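Exoglucanase A (Cellulomonas fimi, PDB 7CBD) hydrolyses beta-1,4-glucosidic linkages of cellulose with inversion of the anomeric configuration, releasing cellobiose from the non-reducing chain ends, the present chain being its family 6 catalytic domain. Local coordinates at residues 67-72 / 126-131; 95-100 / 118-123. One frame throughout, in Å; residues are numbered along the deposited sequence.

Interaction 1. Residues 67-72 / 126-131; sequences NGLKFH and DPIADL
The ammonium NZ of Lys-70 is held in a salt bridge by Asp-74, one turn further along the same helix, while the root of this lysine is left for apolar work: its CB rests against Leu-131 CD2 at 4.1 Å. Lysine suits such a border position, where methylene groups cover a neighbour and the charged end leads off to an acidic partner. Deeper in, Leu-69 carries most of the contact on the same helix. Its CG stands anti to the backbone N (chi1 178°), which directs the branch at the helix opposite, and the methyl CD2 does most of the touching. It meets Leu-131 CD1 at 3.9 Å and Ile-128 CG2 at 4.1 Å. The two leucines run antiparallel alongside one another, and Leu-131 CD1 also lies 4.0 Å from Leu-69 CB; Ile-128 lies across Leu-69 and offers its gamma methyl. Leu-131 thus forks over two successive residues, one methyl on Leu-69 and the other on Lys-70. Branched aliphatic residues fit here because they fill the space between two helices from several directions without bringing in polar atoms. Gly-68 occupies the N-cap position just ahead of these residues; at its backbone angles a beta carbon would collide with the carbonyl O of Asn-67, which calls for glycine. Pro-127 lacks an N-H for the preceding turn, and the other helix kinks there. The contact joins the start of helix 69-83 to the last turns of helix 114-132, the connections of successive beta-alpha-beta units, packed side by side on the mainly parallel central sheet: Met-54 of strand 52-54 touches Leu-69 and Ile-128 alike, while Phe-89 and Leu-91 of strand 87-93 pack on Leu-69.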
loop_
_atom_site.group_PDB
_atom_site.type_symbol
_atom_site.label_atom_id
_atom_site.label_comp_id
_atom_site.label_asym_id
_atom_site.label_seq_id
_atom_site.Cartn_x
_atom_site.Cartn_y
_atom_site.Cartn_z
ATOM N N ASN A 67 -5.607 17.639 8.125
ATOM C CA ASN A 67 -6.592 18.702 8.245
ATOM C C ASN A 67 -8.032 18.226 8.105
ATOM O O ASN A 67 -8.936 19.063 8.028
ATOM C CB ASN A 67 -6.297 19.797 7.222
ATOM C CG ASN A 67 -4.916 20.379 7.395
ATOM O OD1 ASN A 67 -4.365 20.381 8.499
ATOM N ND2 ASN A 67 -4.346 20.878 6.310
ATOM N N GLY A 68 -8.267 16.921 8.065
ATOM C CA GLY A 68 -9.606 16.382 7.982
ATOM C C GLY A 68 -10.002 16.003 6.564
ATOM O O GLY A 68 -9.471 16.511 5.571
ATOM N N LEU A 69 -10.985 15.108 6.477
ATOM C CA LEU A 69 -11.415 14.590 5.182
ATOM C C LEU A 69 -12.057 15.677 4.318
ATOM O O LEU A 69 -11.842 15.714 3.100
ATOM C CB LEU A 69 -12.363 13.412 5.398
ATOM C CG LEU A 69 -12.943 12.769 4.139
ATOM C CD1 LEU A 69 -11.835 12.335 3.168
ATOM C CD2 LEU A 69 -13.831 11.596 4.523
ATOM N N LYS A 70 -12.851 16.569 4.915
ATOM C CA LYS A 70 -13.518 17.592 4.113
ATOM C C LYS A 70 -12.504 18.478 3.397
ATOM O O LYS A 70 -12.695 18.835 2.228
ATOM C CB LYS A 70 -14.440 18.444 4.984
ATOM C CG LYS A 70 -15.035 19.646 4.236
ATOM C CD LYS A 70 -16.096 20.355 5.080
ATOM C CE LYS A 70 -16.212 21.849 4.771
ATOM N NZ LYS A 70 -16.442 22.169 3.344
ATOM N N PHE A 71 -11.421 18.845 4.090
ATOM C CA PHE A 71 -10.339 19.618 3.488
ATOM C C PHE A 71 -9.876 18.980 2.186
ATOM O O PHE A 71 -9.792 19.646 1.147
ATOM C CB PHE A 71 -9.198 19.710 4.511
ATOM C CG PHE A 71 -7.890 20.225 3.962
ATOM C CD1 PHE A 71 -7.687 21.582 3.755
ATOM C CD2 PHE A 71 -6.839 19.354 3.717
ATOM C CE1 PHE A 71 -6.466 22.057 3.283
ATOM C CE2 PHE A 71 -5.617 19.819 3.247
ATOM C CZ PHE A 71 -5.432 21.170 3.028
ATOM N N HIS A 72 -9.614 17.670 2.212
ATOM C CA HIS A 72 -9.118 16.984 1.020
ATOM C C HIS A 72 -10.173 16.891 -0.075
ATOM O O HIS A 72 -9.858 17.060 -1.259
ATOM C CB HIS A 72 -8.592 15.602 1.395
ATOM C CG HIS A 72 -7.387 15.658 2.271
ATOM N ND1 HIS A 72 -6.167 16.119 1.828
ATOM C CD2 HIS A 72 -7.227 15.357 3.580
ATOM C CE1 HIS A 72 -5.298 16.076 2.821
ATOM N NE2 HIS A 72 -5.918 15.625 3.897
ATOM N N ASP A 126 -19.802 5.624 8.998
ATOM C CA ASP A 126 -20.935 6.516 8.731
ATOM C C ASP A 126 -20.504 7.951 8.449
ATOM O O ASP A 126 -20.973 8.524 7.450
ATOM C CB ASP A 126 -21.989 6.448 9.844
ATOM C CG ASP A 126 -22.844 5.192 9.783
ATOM O OD1 ASP A 126 -22.683 4.382 8.842
ATOM O OD2 ASP A 126 -23.678 5.018 10.701
ATOM N N PRO A 127 -19.643 8.589 9.254
ATOM C CA PRO A 127 -19.256 9.971 8.921
ATOM C C PRO A 127 -18.442 10.076 7.648
ATOM O O PRO A 127 -18.559 11.077 6.932
ATOM C CB PRO A 127 -18.460 10.439 10.149
ATOM C CG PRO A 127 -18.830 9.492 11.243
ATOM C CD PRO A 127 -19.155 8.189 10.589
ATOM N N ILE A 128 -17.614 9.082 7.337
ATOM C CA ILE A 128 -16.895 9.112 6.068
ATOM C C ILE A 128 -17.876 9.045 4.900
ATOM O O ILE A 128 -17.819 9.856 3.968
ATOM C CB ILE A 128 -15.843 7.991 6.019
ATOM C CG1 ILE A 128 -14.696 8.296 6.988
ATOM C CG2 ILE A 128 -15.329 7.823 4.605
ATOM C CD1 ILE A 128 -13.756 7.135 7.191
ATOM N N ALA A 129 -18.805 8.086 4.944
ATOM C CA ALA A 129 -19.792 7.953 3.875
ATOM C C ALA A 129 -20.664 9.199 3.765
ATOM O O ALA A 129 -21.025 9.617 2.660
ATOM C CB ALA A 129 -20.654 6.715 4.115
ATOM N N ASP A 130 -21.009 9.809 4.902
ATOM C CA ASP A 130 -21.826 11.019 4.878
ATOM C C ASP A 130 -21.116 12.143 4.136
ATOM O O ASP A 130 -21.750 12.924 3.415
ATOM C CB ASP A 130 -22.147 11.439 6.312
ATOM C CG ASP A 130 -23.170 12.549 6.388
ATOM O OD1 ASP A 130 -23.927 12.730 5.418
ATOM O OD2 ASP A 130 -23.214 13.238 7.428
ATOM N N LEU A 131 -19.803 12.252 4.311
ATOM C CA LEU A 131 -19.054 13.260 3.574
ATOM C C LEU A 131 -18.950 12.887 2.100
ATOM O O LEU A 131 -19.180 13.725 1.220
ATOM C CB LEU A 131 -17.666 13.428 4.187
ATOM C CG LEU A 131 -17.531 14.508 5.262
ATOM C CD1 LEU A 131 -16.210 14.376 6.007
ATOM C CD2 LEU A 131 -17.674 15.897 4.645
#

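Interaction 2. Residues 95-100 / 118-123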
loop_
_atom_site.group_PDB
_atom_site.type_symbol
_atom_site.label_atom_id
_atom_site.label_comp_id
_atom_site.label_asym_id
_atom_site.label_seq_id
_atom_site.Cartn_x
_atom_site.Cartn_y
_atom_site.Cartn_z
ATOM N N ASP A 95 -9.598 1.189 9.744
ATOM C CA ASP A 95 -9.833 1.273 11.181
ATOM C C ASP A 95 -10.654 0.107 11.722
ATOM O O ASP A 95 -11.375 0.279 12.711
ATOM C CB ASP A 95 -10.487 2.612 11.559
ATOM C CG ASP A 95 -10.197 3.026 12.992
ATOM O OD1 ASP A 95 -9.242 2.500 13.615
ATOM O OD2 ASP A 95 -10.931 3.908 13.482
ATOM N N LEU A 96 -10.520 -1.088 11.141
ATOM C CA LEU A 96 -11.355 -2.206 11.575
ATOM C C LEU A 96 -11.149 -2.505 13.058
ATOM O O LEU A 96 -10.045 -2.339 13.594
ATOM C CB LEU A 96 -11.023 -3.480 10.805
ATOM C CG LEU A 96 -11.709 -3.620 9.456
ATOM C CD1 LEU A 96 -11.047 -4.715 8.659
ATOM C CD2 LEU A 96 -13.193 -3.884 9.589
ATOM N N PRO A 97 -12.187 -2.986 13.740
ATOM C CA PRO A 97 -11.973 -3.557 15.077
ATOM C C PRO A 97 -10.930 -4.663 14.995
ATOM O O PRO A 97 -10.932 -5.466 14.062
ATOM C CB PRO A 97 -13.355 -4.115 15.451
ATOM C CG PRO A 97 -14.315 -3.356 14.573
ATOM C CD PRO A 97 -13.582 -3.129 13.290
ATOM N N GLY A 98 -10.020 -4.687 15.968
ATOM C CA GLY A 98 -8.957 -5.676 15.962
ATOM C C GLY A 98 -7.984 -5.524 14.812
ATOM O O GLY A 98 -7.388 -6.515 14.374
ATOM N N ARG A 99 -7.796 -4.294 14.324
ATOM C CA ARG A 99 -6.955 -4.036 13.162
ATOM C C ARG A 99 -5.574 -4.655 13.329
ATOM O O ARG A 99 -5.006 -4.665 14.422
ATOM C CB ARG A 99 -6.792 -2.525 12.982
ATOM C CG ARG A 99 -6.635 -2.086 11.539
ATOM C CD ARG A 99 -6.422 -0.586 11.427
ATOM N NE ARG A 99 -5.116 -0.203 11.944
ATOM C CZ ARG A 99 -4.719 1.051 12.119
ATOM N NH1 ARG A 99 -5.523 2.063 11.807
ATOM N NH2 ARG A 99 -3.509 1.292 12.606
ATOM N N ASP A 100 -5.035 -5.174 12.225
ATOM C CA ASP A 100 -3.677 -5.724 12.186
ATOM C C ASP A 100 -3.496 -6.831 13.227
ATOM O O ASP A 100 -2.605 -6.780 14.074
ATOM C CB ASP A 100 -2.621 -4.627 12.364
ATOM C CG ASP A 100 -2.882 -3.420 11.494
ATOM O OD1 ASP A 100 -2.759 -3.526 10.257
ATOM O OD2 ASP A 100 -3.222 -2.355 12.042
ATOM N N ALA A 118 -19.574 -1.540 16.697
ATOM C CA ALA A 118 -20.599 -0.501 16.656
ATOM C C ALA A 118 -19.972 0.873 16.438
ATOM O O ALA A 118 -20.522 1.708 15.711
ATOM C CB ALA A 118 -21.453 -0.543 17.925
ATOM N N ARG A 119 -18.805 1.117 17.037
ATOM C CA ARG A 119 -18.110 2.384 16.828
ATOM C C ARG A 119 -17.546 2.482 15.415
ATOM O O ARG A 119 -17.567 3.557 14.802
ATOM C CB ARG A 119 -16.987 2.518 17.852
ATOM C CG ARG A 119 -16.422 3.910 18.001
ATOM C CD ARG A 119 -15.804 4.079 19.380
ATOM N NE ARG A 119 -15.964 2.858 20.170
ATOM C CZ ARG A 119 -15.254 2.546 21.250
ATOM N NH1 ARG A 119 -14.316 3.365 21.706
ATOM N NH2 ARG A 119 -15.488 1.403 21.877
ATOM N N TYR A 120 -17.022 1.376 14.886
ATOM C CA TYR A 120 -16.558 1.368 13.501
ATOM C C TYR A 120 -17.673 1.791 12.552
ATOM O O TYR A 120 -17.469 2.615 11.656
ATOM C CB TYR A 120 -16.079 -0.033 13.138
ATOM C CG TYR A 120 -15.534 -0.170 11.730
ATOM C CD1 TYR A 120 -14.273 0.328 11.402
ATOM C CD2 TYR A 120 -16.259 -0.832 10.740
ATOM C CE1 TYR A 120 -13.752 0.178 10.129
ATOM C CE2 TYR A 120 -15.747 -0.980 9.451
ATOM C CZ TYR A 120 -14.491 -0.477 9.159
ATOM O OH TYR A 120 -13.978 -0.628 7.900
ATOM N N LYS A 121 -18.872 1.251 12.757
ATOM C CA LYS A 121 -19.986 1.578 11.880
ATOM C C LYS A 121 -20.427 3.026 12.057
ATOM O O LYS A 121 -20.528 3.776 11.081
ATOM C CB LYS A 121 -21.158 0.630 12.143
ATOM C CG LYS A 121 -20.900 -0.820 11.781
ATOM C CD LYS A 121 -22.099 -1.680 12.130
ATOM C CE LYS A 121 -21.896 -3.133 11.731
ATOM N NZ LYS A 121 -23.038 -3.962 12.205
ATOM N N SER A 122 -20.685 3.442 13.298
ATOM C CA SER A 122 -21.374 4.703 13.545
ATOM C C SER A 122 -20.447 5.907 13.600
ATOM O O SER A 122 -20.860 7.009 13.223
ATOM C CB SER A 122 -22.184 4.618 14.843
ATOM O OG SER A 122 -21.334 4.652 15.975
ATOM N N GLU A 123 -19.210 5.733 14.070
ATOM C CA GLU A 123 -18.286 6.842 14.256
ATOM C C GLU A 123 -17.150 6.868 13.249
ATOM O O GLU A 123 -16.402 7.853 13.207
ATOM C CB GLU A 123 -17.696 6.821 15.678
ATOM C CG GLU A 123 -18.714 7.041 16.784
ATOM C CD GLU A 123 -18.155 6.747 18.175
ATOM O OE1 GLU A 123 -16.971 7.064 18.432
ATOM O OE2 GLU A 123 -18.901 6.181 19.010
#
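A type II beta turn from Leu-96 to Arg-99 bends the loop beside helix 114-132, bringing the CA of Leu-96 to 6.6 Å from that of Tyr-120. Pro-97 and Gly-98 fill the turn's central places, the proline with its fixed phi and the glycine with the positive phi (66°) that this residue tolerates readily. Tyr-120, with CG anti to its own N (chi1 -178°), reaches out from the helix and lays one face of its ring against the turn. Over that face come two CH-pi contacts: Leu-96 CD2 lies 4.1 Å from the ring centroid, toward the phenol end, and Pro-97 CD lies 4.2 Å from it, toward the CB end. The backbone also takes part, for Asp-95 O approaches Tyr-120 CD1 obliquely at 3.2 Å. Tyrosine suits the site because the ring provides a broad apolar surface while its OH hydrogen-bonds Glu-147 OE2, the same oxygen that accepts from Asp-95 N. A leucine in place of Tyr-120 would probably leave Glu-147 without one of its hydrogen-bond partners and open a gap beneath Leu-96 and Pro-97. The side chain of Leu-96 is about 8 Å from that of Asp-149, the predicted proton donor. The loop follows strand 87-93 and is wedged between two helices, with 114-132 meeting it through Tyr-120 and 161-182 through Tyr-169, Tyr-170 and Val-174.

The centres of the two interactions lie about 16 Å apart, on the same side of the chain's centre, and helix 114-132 supplies one segment to each. Along the chain the order is 67-72, 95-100, 118-123, 126-131, so interaction 2 is nested within the loop that interaction 1 closes. The helical segments join directly: Asp-126 N probably hydrogen-bonds Lys-121 O at 2.9 Å, and Pro-127 CD packs on Ser-122 O. One helix of the distorted beta/alpha barrel of glycosyl hydrolase family 6 is therefore fixed at one end to helix 69-83 beside the sheet and further back to the loop leaving strand 87-93, on the side of the predicted proton donor.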